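Local coordinates for protein nuclease NucT (Helicobacter pylori, PDB 6EHI) that belongs to the PLD-like nucleases and folds as a mixed beta sheet flanked by helices, with two copies in the assembly, at residues A[34-39]-A[60-65]; A[45-50]-A[78-83]; A[120-125]-A[132-137]; A[25-30]-A[51-56]. The protein carries 1 engineered substitution. All blocks are in the same frame, centred on the assembly; numbering follows the deposited sequence.

Contact 1: residues A[34-39]-A[60-65]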
# COMPACT_ATOMS: atom_id res chain seq x y z
N VAL A 34 -14.73 -11.28 -7.83
CA VAL A 34 -13.53 -10.93 -7.08
C VAL A 34 -12.53 -10.43 -8.08
O VAL A 34 -12.15 -11.15 -9.03
CB VAL A 34 -12.97 -12.10 -6.24
CG1 VAL A 34 -11.65 -11.71 -5.61
CG2 VAL A 34 -13.93 -12.55 -5.17
N LYS A 35 -12.12 -9.17 -7.91
CA LYS A 35 -11.21 -8.52 -8.77
C LYS A 35 -9.98 -8.13 -7.99
O LYS A 35 -10.06 -7.41 -6.98
CB LYS A 35 -11.86 -7.30 -9.41
CG LYS A 35 -13.04 -7.64 -10.41
CD LYS A 35 -13.79 -6.39 -10.88
CE LYS A 35 -14.99 -6.76 -11.72
NZ LYS A 35 -14.50 -7.16 -13.07
N ILE A 36 -8.80 -8.60 -8.44
CA ILE A 36 -7.59 -8.41 -7.62
C ILE A 36 -6.49 -7.89 -8.48
O ILE A 36 -6.30 -8.34 -9.63
CB ILE A 36 -7.11 -9.74 -7.01
CG1 ILE A 36 -8.14 -10.28 -6.04
CG2 ILE A 36 -5.71 -9.67 -6.38
CD1 ILE A 36 -8.15 -11.81 -5.79
N ALA A 37 -5.76 -6.88 -7.99
CA ALA A 37 -4.47 -6.48 -8.57
C ALA A 37 -3.44 -6.58 -7.48
O ALA A 37 -3.66 -5.97 -6.44
CB ALA A 37 -4.56 -5.10 -9.09
N ILE A 38 -2.41 -7.41 -7.66
CA ILE A 38 -1.45 -7.69 -6.61
C ILE A 38 -0.06 -7.74 -7.13
O ILE A 38 0.20 -8.45 -8.07
CB ILE A 38 -1.86 -8.98 -5.88
CG1 ILE A 38 -1.03 -9.24 -4.61
CG2 ILE A 38 -1.99 -10.17 -6.83
CD1 ILE A 38 -1.23 -8.20 -3.54
N TYR A 39 0.86 -7.05 -6.44
CA TYR A 39 2.27 -7.05 -6.76
C TYR A 39 2.88 -8.42 -6.52
O TYR A 39 3.38 -9.07 -7.47
CB TYR A 39 3.05 -5.95 -5.94
CG TYR A 39 4.51 -6.03 -6.18
CD1 TYR A 39 5.07 -5.48 -7.35
CD2 TYR A 39 5.36 -6.74 -5.29
CE1 TYR A 39 6.41 -5.60 -7.61
CE2 TYR A 39 6.70 -6.88 -5.58
CZ TYR A 39 7.19 -6.32 -6.79
OH TYR A 39 8.54 -6.37 -7.11
N VAL A 60 -13.42 -14.74 -10.79
CA VAL A 60 -12.25 -14.19 -10.21
C VAL A 60 -11.30 -13.71 -11.29
O VAL A 60 -11.05 -14.40 -12.29
CB VAL A 60 -11.57 -15.24 -9.36
CG1 VAL A 60 -10.33 -14.67 -8.75
CG2 VAL A 60 -12.52 -15.73 -8.31
N GLN A 61 -10.77 -12.52 -11.12
CA GLN A 61 -9.78 -11.95 -12.04
C GLN A 61 -8.60 -11.46 -11.18
O GLN A 61 -8.82 -10.87 -10.13
CB GLN A 61 -10.37 -10.78 -12.76
CG GLN A 61 -11.48 -11.23 -13.70
CD GLN A 61 -12.26 -10.08 -14.30
OE1 GLN A 61 -12.65 -9.14 -13.59
NE2 GLN A 61 -12.45 -10.11 -15.64
N ILE A 62 -7.39 -11.82 -11.57
CA ILE A 62 -6.18 -11.45 -10.81
C ILE A 62 -5.16 -10.89 -11.74
O ILE A 62 -4.76 -11.60 -12.65
CB ILE A 62 -5.63 -12.69 -10.12
CG1 ILE A 62 -6.76 -13.46 -9.42
CG2 ILE A 62 -4.54 -12.29 -9.09
CD1 ILE A 62 -6.28 -14.69 -8.70
N ILE A 63 -4.80 -9.61 -11.61
CA ILE A 63 -3.66 -8.97 -12.32
C ILE A 63 -2.44 -9.04 -11.40
O ILE A 63 -2.50 -8.50 -10.28
CB ILE A 63 -3.97 -7.49 -12.67
CG1 ILE A 63 -5.32 -7.38 -13.40
CG2 ILE A 63 -2.78 -6.90 -13.35
CD1 ILE A 63 -5.83 -5.97 -13.70
N TYR A 64 -1.39 -9.79 -11.79
CA TYR A 64 -0.12 -9.85 -11.07
C TYR A 64 0.94 -8.94 -11.67
O TYR A 64 1.05 -8.79 -12.94
CB TYR A 64 0.40 -11.25 -11.17
CG TYR A 64 -0.31 -12.39 -10.49
CD1 TYR A 64 -1.51 -12.98 -11.01
CD2 TYR A 64 0.16 -12.88 -9.25
CE1 TYR A 64 -2.11 -14.06 -10.40
CE2 TYR A 64 -0.46 -13.93 -8.62
CZ TYR A 64 -1.59 -14.53 -9.19
OH TYR A 64 -2.24 -15.56 -8.55
N ASP A 65 1.84 -8.36 -10.87
CA ASP A 65 3.03 -7.71 -11.45
C ASP A 65 3.82 -8.67 -12.40
O ASP A 65 4.08 -9.84 -12.05
CB ASP A 65 3.97 -7.15 -10.38
CG ASP A 65 5.28 -6.62 -10.93
OD1 ASP A 65 5.24 -5.55 -11.49
OD2 ASP A 65 6.36 -7.30 -10.79
O HOH W 1 8.90 -6.64 -9.85
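Ile-36 O is gripped by two donors: Ile-63 N of the partner strand at 2.8 Å, and Tyr-152 OH of helix 142-158. Ile-62 adds a CA-H contact to the same oxygen, with Ile-62 CA 3.3 Å from Ile-36 O. The Ile-63 N bond belongs to a parallel ladder between strands 34-38 and 60-65, whose directions differ by only 5°. Gln-61 N bonds Val-34 O at one end, and Asp-65 N bonds Ile-38 O at the other.

Lys-35 and Gln-61 run side by side on one face. The lysine bends at its last torsion (chi4 -76°), which brings Lys-35 NZ to 2.8 Å from Gln-61 OE1, in the carbonyl plane. On the other face, Ile-62 CG2 meets Ile-36 CG2 at 3.9 Å and also touches Ile-38 CG2. Ile-38 CG2 also touches Tyr-64 CD2 at 4.2 Å.

Tyr-39 lies alongside Asp-65, its ring turned 31° from the carboxylate. A water stands 2.8 Å from Tyr-39 OH and donates to Asp-65 OD2. Asp-65 is the N-cap of the next helix: Ser-68 N also bonds OD2. Met-105 N bonds OD1, so three donors, counting the water, hold the carboxylate.

The two strands belong to a beta-alpha-beta unit. Its helix 44-54 covers the Ile-36 and Ile-62 face, helix 142-158 covers the Lys-35 and Gln-61 face, and strands 108-112 and 86-91 flank the pair.

Contact 2: residues A[45-50]-A[78-83]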
# COMPACT_ATOMS: atom_id res chain seq x y z
N ASP A 45 -2.80 -19.81 1.75
CA ASP A 45 -4.13 -19.82 2.33
C ASP A 45 -5.04 -18.84 1.62
O ASP A 45 -6.21 -19.16 1.40
CB ASP A 45 -4.17 -19.59 3.85
CG ASP A 45 -3.41 -20.70 4.67
OD1 ASP A 45 -3.29 -21.84 4.19
OD2 ASP A 45 -2.95 -20.38 5.77
N ILE A 46 -4.51 -17.69 1.20
CA ILE A 46 -5.37 -16.77 0.46
C ILE A 46 -5.72 -17.37 -0.93
O ILE A 46 -6.82 -17.14 -1.41
CB ILE A 46 -4.68 -15.39 0.25
CG1 ILE A 46 -4.40 -14.72 1.61
CG2 ILE A 46 -5.60 -14.44 -0.50
CD1 ILE A 46 -3.52 -13.51 1.61
N ALA A 47 -4.77 -18.02 -1.57
CA ALA A 47 -5.03 -18.68 -2.85
C ALA A 47 -6.13 -19.75 -2.67
O ALA A 47 -7.00 -19.91 -3.51
CB ALA A 47 -3.79 -19.29 -3.44
N ARG A 48 -6.05 -20.51 -1.58
CA ARG A 48 -7.09 -21.56 -1.36
C ARG A 48 -8.42 -20.90 -1.19
O ARG A 48 -9.39 -21.42 -1.66
CB ARG A 48 -6.69 -22.50 -0.20
CG ARG A 48 -5.71 -23.53 -0.66
CD ARG A 48 -5.55 -24.68 0.33
NE ARG A 48 -4.61 -24.27 1.37
CZ ARG A 48 -3.29 -24.34 1.25
NH1 ARG A 48 -2.74 -24.80 0.12
NH2 ARG A 48 -2.51 -23.89 2.24
N ALA A 49 -8.48 -19.72 -0.60
CA ALA A 49 -9.72 -19.00 -0.41
C ALA A 49 -10.31 -18.55 -1.73
O ALA A 49 -11.54 -18.65 -1.96
CB ALA A 49 -9.52 -17.79 0.53
N ILE A 50 -9.44 -18.11 -2.65
CA ILE A 50 -9.84 -17.84 -4.04
C ILE A 50 -10.40 -19.08 -4.76
O ILE A 50 -11.53 -19.01 -5.29
CB ILE A 50 -8.71 -17.18 -4.83
CG1 ILE A 50 -8.42 -15.78 -4.31
CG2 ILE A 50 -9.05 -17.11 -6.28
CD1 ILE A 50 -7.06 -15.24 -4.78
N GLY A 78 0.69 -19.74 -11.14
CA GLY A 78 0.64 -21.08 -11.70
C GLY A 78 -0.40 -21.98 -11.07
O GLY A 78 -1.08 -22.69 -11.75
N TYR A 79 -0.58 -21.85 -9.77
CA TYR A 79 -1.53 -22.63 -8.96
C TYR A 79 -2.95 -22.22 -9.35
O TYR A 79 -3.82 -23.04 -9.37
CB TYR A 79 -1.13 -22.45 -7.46
CG TYR A 79 -1.98 -23.10 -6.38
CD1 TYR A 79 -2.04 -24.50 -6.23
CD2 TYR A 79 -2.67 -22.32 -5.44
CE1 TYR A 79 -2.81 -25.10 -5.22
CE2 TYR A 79 -3.42 -22.91 -4.42
CZ TYR A 79 -3.49 -24.29 -4.32
OH TYR A 79 -4.24 -24.84 -3.31
N LEU A 80 -3.18 -20.95 -9.75
CA LEU A 80 -4.51 -20.48 -10.02
C LEU A 80 -4.85 -20.34 -11.49
O LEU A 80 -6.03 -20.24 -11.87
CB LEU A 80 -4.71 -19.12 -9.31
CG LEU A 80 -4.70 -19.14 -7.79
CD1 LEU A 80 -4.78 -17.73 -7.30
CD2 LEU A 80 -5.96 -19.87 -7.36
N ASP A 81 -3.85 -20.38 -12.34
CA ASP A 81 -4.03 -20.06 -13.77
C ASP A 81 -5.25 -20.66 -14.52
O ASP A 81 -6.13 -19.93 -15.05
CB ASP A 81 -2.74 -20.44 -14.50
CG ASP A 81 -2.83 -20.27 -16.02
OD1 ASP A 81 -3.64 -19.48 -16.55
OD2 ASP A 81 -2.03 -20.95 -16.70
N LYS A 82 -5.31 -21.96 -14.56
CA LYS A 82 -6.38 -22.62 -15.31
C LYS A 82 -7.55 -23.04 -14.40
O LYS A 82 -8.39 -23.83 -14.80
CB LYS A 82 -5.82 -23.81 -16.13
CG LYS A 82 -5.11 -23.42 -17.43
CD LYS A 82 -4.28 -24.57 -18.03
CE LYS A 82 -2.94 -24.09 -18.54
NZ LYS A 82 -3.13 -23.08 -19.62
N TYR A 83 -7.65 -22.49 -13.20
CA TYR A 83 -8.74 -22.80 -12.30
C TYR A 83 -10.07 -22.32 -12.85
O TYR A 83 -10.15 -21.29 -13.48
CB TYR A 83 -8.46 -22.20 -10.91
CG TYR A 83 -9.15 -22.97 -9.82
CD1 TYR A 83 -8.62 -24.20 -9.36
CD2 TYR A 83 -10.33 -22.48 -9.27
CE1 TYR A 83 -9.28 -24.92 -8.37
CE2 TYR A 83 -11.02 -23.22 -8.31
CZ TYR A 83 -10.47 -24.43 -7.87
OH TYR A 83 -11.13 -25.11 -6.89
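Ala-47 and Leu-80 mark the closest backbone approach, CA to CA 7.4 Å, where helix 44-54 passes the short helix 77-80 and the type I turn from Leu-80 to Tyr-83. Helix 44-54 is the connecting helix of the beta-alpha-beta unit formed with strands 33-38 and 59-65.

The contact is mostly apolar. Leu-80 directs CD1 at the helix, 4.2 Å from Ile-50 CD1. Its other methyl, Leu-80 CD2, lies 4.0 Å from Ala-47 O. Ile-50 and Leu-80 also both reach Ile-62, so the small cluster continues into the sheet.

Tyr-79 forms the outer part. Its CG is anti to the backbone N (chi1 177°), which swings the ring out to the helix. Ala-47 CB meets this ring at its edge, in plane, 3.8 Å from Tyr-79 CE2. Lys-51, one turn further along the helix, makes a cation-pi contact with the same ring.

Arg-48 crosses Tyr-79 obliquely, with guanidinium and ring planes 77° apart. It touches through its aliphatic stem, Arg-48 CG lying 3.3 Å from Tyr-79 OH. The charged end turns back along its own helix, where Arg-48 NH2 makes a 2.9 Å salt bridge to Asp-45 OD1.

Contact 3: residues A[120-125]-A[132-137]; sequences GSANWS and NYEVLL. With ACT (acetate ion), chain M; GOL (glycerol), chain N.
Ser-121 and Val-135 make the tight part of this contact. Ser-121 N donates to Val-135 O at 2.9 Å, and Val-135 N returns a bond to Ser-121 OG at 2.7 Å. The serine hydroxyl sits between its own backbone N and carbonyl carbon (chi1 60°), from where Ser-121 OG also donates to the anti lone pair of Glu-134 OE1 at 2.8 Å. Next to it, Gly-120 pairs with Leu-136 as an antiparallel non-hydrogen-bonded pair. Gly-Ser-Ala-Asn here fits the GSxN part of the PLD-family signature.

The other side is looser and filled by small molecules. A water donates to Glu-134 OE2 at 2.7 Å and accepts from Asn-123 N. Asn-132 ND2 bonds the same OE2. Glycerol O2 bonds Ser-125 OG, and its O1 takes a longer bond from Asn-132 ND2. An acetate takes the N-H of Ala-122, while Trp-124 NE1 reaches acetate OXT at 3.0 Å, in the ring plane. Both ligands are probably from the crystallisation liquor but may mark a pocket.

Asn-106 of the second subunit bonds Glu-134 OE1 across the interface. Loop 120-125 joins strand 116-120 to helix 126-130, which Ser-125 caps. Strand 134-139 lies between strands 116-120 and 7-12.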
# COMPACT_ATOMS: atom_id res chain seq x y z
N GLY A 120 -4.07 -0.93 0.57
CA GLY A 120 -3.07 -0.76 1.63
C GLY A 120 -1.69 -1.20 1.15
O GLY A 120 -1.40 -1.18 -0.07
N SER A 121 -0.83 -1.51 2.08
CA SER A 121 0.60 -1.73 1.80
C SER A 121 0.97 -3.16 1.68
O SER A 121 2.08 -3.43 1.24
CB SER A 121 1.45 -1.10 2.93
OG SER A 121 1.17 -1.66 4.23
N ALA A 122 0.08 -4.06 2.08
CA ALA A 122 0.53 -5.44 2.33
C ALA A 122 0.46 -6.27 1.01
O ALA A 122 -0.60 -6.51 0.53
CB ALA A 122 -0.36 -6.10 3.33
N ASN A 123 1.62 -6.83 0.65
CA ASN A 123 1.66 -7.90 -0.33
C ASN A 123 1.04 -9.13 0.28
O ASN A 123 0.88 -9.24 1.54
CB ASN A 123 3.07 -8.13 -0.81
CG ASN A 123 3.59 -6.95 -1.67
OD1 ASN A 123 2.85 -6.48 -2.58
ND2 ASN A 123 4.84 -6.51 -1.46
N TRP A 124 0.57 -10.03 -0.57
CA TRP A 124 -0.19 -11.22 -0.12
C TRP A 124 0.80 -12.36 0.07
O TRP A 124 0.89 -13.28 -0.71
CB TRP A 124 -1.34 -11.56 -1.07
CG TRP A 124 -2.46 -10.56 -1.07
CD1 TRP A 124 -2.45 -9.35 -0.49
CD2 TRP A 124 -3.67 -10.64 -1.78
NE1 TRP A 124 -3.65 -8.75 -0.68
CE2 TRP A 124 -4.40 -9.52 -1.49
CE3 TRP A 124 -4.25 -11.64 -2.63
CZ2 TRP A 124 -5.66 -9.28 -2.03
CZ3 TRP A 124 -5.49 -11.47 -3.05
CH2 TRP A 124 -6.20 -10.28 -2.79
N SER A 125 1.50 -12.23 1.19
CA SER A 125 2.60 -13.14 1.60
C SER A 125 2.49 -13.43 3.09
O SER A 125 1.94 -12.59 3.82
CB SER A 125 3.91 -12.44 1.29
OG SER A 125 4.16 -11.33 2.13
N ASN A 132 5.66 -8.03 9.25
CA ASN A 132 5.87 -6.68 8.77
C ASN A 132 4.97 -5.71 9.44
O ASN A 132 3.94 -6.11 9.95
CB ASN A 132 5.56 -6.61 7.24
CG ASN A 132 6.60 -7.33 6.40
OD1 ASN A 132 7.63 -7.78 6.89
ND2 ASN A 132 6.32 -7.44 5.08
N TYR A 133 5.44 -4.47 9.46
CA TYR A 133 4.49 -3.33 9.68
C TYR A 133 3.81 -3.11 8.32
O TYR A 133 4.45 -2.98 7.28
CB TYR A 133 5.13 -2.05 10.24
CG TYR A 133 5.71 -2.21 11.62
CD1 TYR A 133 7.00 -2.76 11.80
CD2 TYR A 133 5.01 -1.82 12.71
CE1 TYR A 133 7.53 -2.86 13.08
CE2 TYR A 133 5.52 -2.02 13.96
CZ TYR A 133 6.77 -2.53 14.14
OH TYR A 133 7.28 -2.71 15.41
N GLU A 134 2.51 -3.01 8.37
CA GLU A 134 1.73 -2.78 7.15
C GLU A 134 0.52 -2.05 7.56
O GLU A 134 0.15 -2.03 8.76
CB GLU A 134 1.25 -4.13 6.52
CG GLU A 134 2.35 -5.09 6.20
CD GLU A 134 3.02 -4.89 4.85
OE1 GLU A 134 2.84 -3.87 4.14
OE2 GLU A 134 3.88 -5.74 4.54
N VAL A 135 -0.22 -1.59 6.59
CA VAL A 135 -1.60 -1.22 6.80
C VAL A 135 -2.49 -1.91 5.79
O VAL A 135 -2.16 -2.00 4.56
CB VAL A 135 -1.86 0.28 6.87
CG1 VAL A 135 -1.20 0.91 8.08
CG2 VAL A 135 -1.44 0.99 5.59
N LEU A 136 -3.71 -2.23 6.24
CA LEU A 136 -4.73 -2.83 5.34
C LEU A 136 -6.03 -2.09 5.62
O LEU A 136 -6.46 -2.02 6.83
CB LEU A 136 -4.87 -4.31 5.61
CG LEU A 136 -5.64 -5.09 4.56
CD1 LEU A 136 -5.10 -6.51 4.50
CD2 LEU A 136 -7.08 -5.14 4.93
N LEU A 137 -6.62 -1.49 4.61
CA LEU A 137 -7.89 -0.76 4.74
C LEU A 137 -8.99 -1.44 3.97
O LEU A 137 -8.84 -1.74 2.79
CB LEU A 137 -7.76 0.66 4.28
CG LEU A 137 -9.09 1.44 4.56
CD1 LEU A 137 -8.82 2.29 5.77
CD2 LEU A 137 -9.59 2.25 3.44
C ACT M . -3.67 -5.04 1.04
O ACT M . -2.95 -4.12 1.59
OXT ACT M . -3.16 -6.13 0.70
CH3 ACT M . -5.14 -4.90 0.80
C1 GOL N . 7.78 -8.29 1.63
O1 GOL N . 8.39 -8.61 2.82
C2 GOL N . 6.97 -9.45 1.18
O2 GOL N . 5.60 -9.10 1.42
C3 GOL N . 7.25 -9.72 -0.29
O3 GOL N . 6.19 -10.46 -0.92
O HOH W 2 4.16 -6.53 1.99

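Contact 4: residues A[25-30]-A[51-56]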
# COMPACT_ATOMS: atom_id res chain seq x y z
N SER A 25 -12.06 -13.64 4.67
CA SER A 25 -13.51 -13.66 4.74
C SER A 25 -14.20 -12.85 3.61
O SER A 25 -15.20 -13.27 3.02
CB SER A 25 -13.97 -13.23 6.11
OG SER A 25 -15.34 -13.01 6.11
N GLY A 26 -13.64 -11.71 3.26
CA GLY A 26 -14.16 -10.89 2.19
C GLY A 26 -14.16 -11.64 0.87
O GLY A 26 -15.05 -11.53 0.06
N ILE A 27 -13.09 -12.36 0.60
CA ILE A 27 -12.96 -13.13 -0.67
C ILE A 27 -13.92 -14.32 -0.65
O ILE A 27 -14.61 -14.56 -1.63
CB ILE A 27 -11.50 -13.64 -0.90
CG1 ILE A 27 -10.59 -12.46 -1.21
CG2 ILE A 27 -11.42 -14.74 -1.94
CD1 ILE A 27 -9.14 -12.88 -1.11
N SER A 28 -13.86 -15.05 0.45
CA SER A 28 -14.59 -16.29 0.68
C SER A 28 -16.06 -16.13 0.60
O SER A 28 -16.70 -16.94 -0.06
CB SER A 28 -14.20 -16.88 1.99
OG SER A 28 -12.91 -17.32 1.81
N SER A 29 -16.58 -15.03 1.15
CA SER A 29 -18.01 -14.82 1.12
C SER A 29 -18.53 -14.04 -0.11
O SER A 29 -19.69 -13.66 -0.13
CB SER A 29 -18.44 -14.17 2.45
OG SER A 29 -18.04 -15.01 3.56
N ALA A 30 -17.70 -13.71 -1.11
CA ALA A 30 -18.18 -13.07 -2.33
C ALA A 30 -19.32 -13.89 -2.96
O ALA A 30 -19.34 -15.11 -2.93
CB ALA A 30 -17.11 -12.85 -3.39
N LYS A 51 -9.67 -20.19 -4.70
CA LYS A 51 -10.15 -21.47 -5.25
C LYS A 51 -11.54 -21.84 -4.68
O LYS A 51 -12.45 -22.27 -5.41
CB LYS A 51 -9.15 -22.61 -4.99
CG LYS A 51 -7.91 -22.56 -5.87
CD LYS A 51 -6.98 -23.73 -5.59
CE LYS A 51 -6.04 -24.06 -6.75
NZ LYS A 51 -5.83 -25.55 -6.93
N SER A 52 -11.71 -21.60 -3.38
CA SER A 52 -12.91 -21.99 -2.68
C SER A 52 -14.10 -21.20 -3.23
O SER A 52 -15.15 -21.73 -3.52
CB SER A 52 -12.76 -21.71 -1.17
OG SER A 52 -13.93 -22.15 -0.49
N VAL A 53 -13.93 -19.90 -3.41
CA VAL A 53 -15.00 -19.13 -3.92
C VAL A 53 -15.23 -19.31 -5.45
O VAL A 53 -16.38 -19.42 -5.89
CB VAL A 53 -14.89 -17.67 -3.44
CG1 VAL A 53 -13.85 -16.93 -4.24
CG2 VAL A 53 -16.25 -17.02 -3.48
N ALA A 54 -14.16 -19.44 -6.25
CA ALA A 54 -14.25 -19.75 -7.68
C ALA A 54 -14.99 -21.11 -7.81
O ALA A 54 -15.79 -21.29 -8.70
CB ALA A 54 -12.88 -19.87 -8.33
N SER A 55 -14.79 -22.00 -6.85
CA SER A 55 -15.50 -23.33 -6.90
C SER A 55 -17.03 -23.21 -6.73
O SER A 55 -17.79 -24.12 -7.05
CB SER A 55 -14.98 -24.30 -5.87
OG SER A 55 -13.74 -24.79 -6.27
N ARG A 56 -17.49 -22.07 -6.27
CA ARG A 56 -18.91 -21.83 -6.03
C ARG A 56 -19.54 -21.07 -7.20
O ARG A 56 -20.72 -20.71 -7.13
CB ARG A 56 -19.13 -21.11 -4.65
CG ARG A 56 -18.85 -22.00 -3.44
CD ARG A 56 -19.22 -21.46 -2.03
NE ARG A 56 -18.70 -20.11 -1.72
CZ ARG A 56 -19.39 -18.97 -1.96
NH1 ARG A 56 -18.88 -17.78 -1.63
NH2 ARG A 56 -20.59 -18.98 -2.54
O HOH W 3 -16.12 -19.69 -0.63
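Ile-27 and Val-53 cross at about a right angle where helices 16-28 and 44-54 come together, with Ile-27 CG2 4.0 Å from Val-53 CG1. The valine touches backbone as well as side chain. Val-53 CG2, anti to the backbone N, lies 3.5 Å from both Ile-27 O and Ser-28 O. Ala-30 CB flanks the same methyl. The branched side chain thus fits against the last carbonyls of helix 16-28.

Arg-56 comes in at its edge, beside this apolar patch. A bend at chi3 (-51°) turns the guanidinium towards the helix end. There Arg-56 NH1 makes two bonds, to Ser-28 O at 2.8 Å and to Ala-30 O at 3.0 Å. Ser-28 O lies close to the guanidinium plane, 8° out of it, whereas Ala-30 O is tilted 23° from it. A water completes the link: it donates to Ser-28 O and accepts from Arg-56 NE at 2.8 Å. Ser-28 O therefore takes hydrogens from both Arg-56 NH1 and this water. The hydroxyl of Ser-28 bonds Ile-24 O within its own helix.

Arg-56, just past helix 44-54, ties that end to the C-terminal end of helix 16-28. Carbonyls at the C-terminal end of a helix carry partial negative charge. A guanidinium bonded to one of them, and to a further carbonyl just past the helix, is probably favoured electrostatically.

Contact 1 joins the strands of the beta-alpha-beta unit, and contacts 2 and 4 both use its helix 44-54. The centres of contacts 2 and 4 are about 11 Å apart. Ser-55 and Tyr-83 join them through a probable hydrogen bond, OG to OH 2.7 Å. Contact 2 rests on contact 1: Leu-80 CD1 lies 3.7 Å from Ile-62 CD1, and Ile-50 CD1 is as near to Ile-36 CD1. Contact 3 lies on the same sheet, about 15 Å from contact 1 between centres. Trp-124 ties it in, with CD1 3.5 Å from Ile-38 CD1. The acetate of contact 3 is about 5 Å from the Ile-38 side chain between nearest atoms, so contact 1 borders that possible pocket.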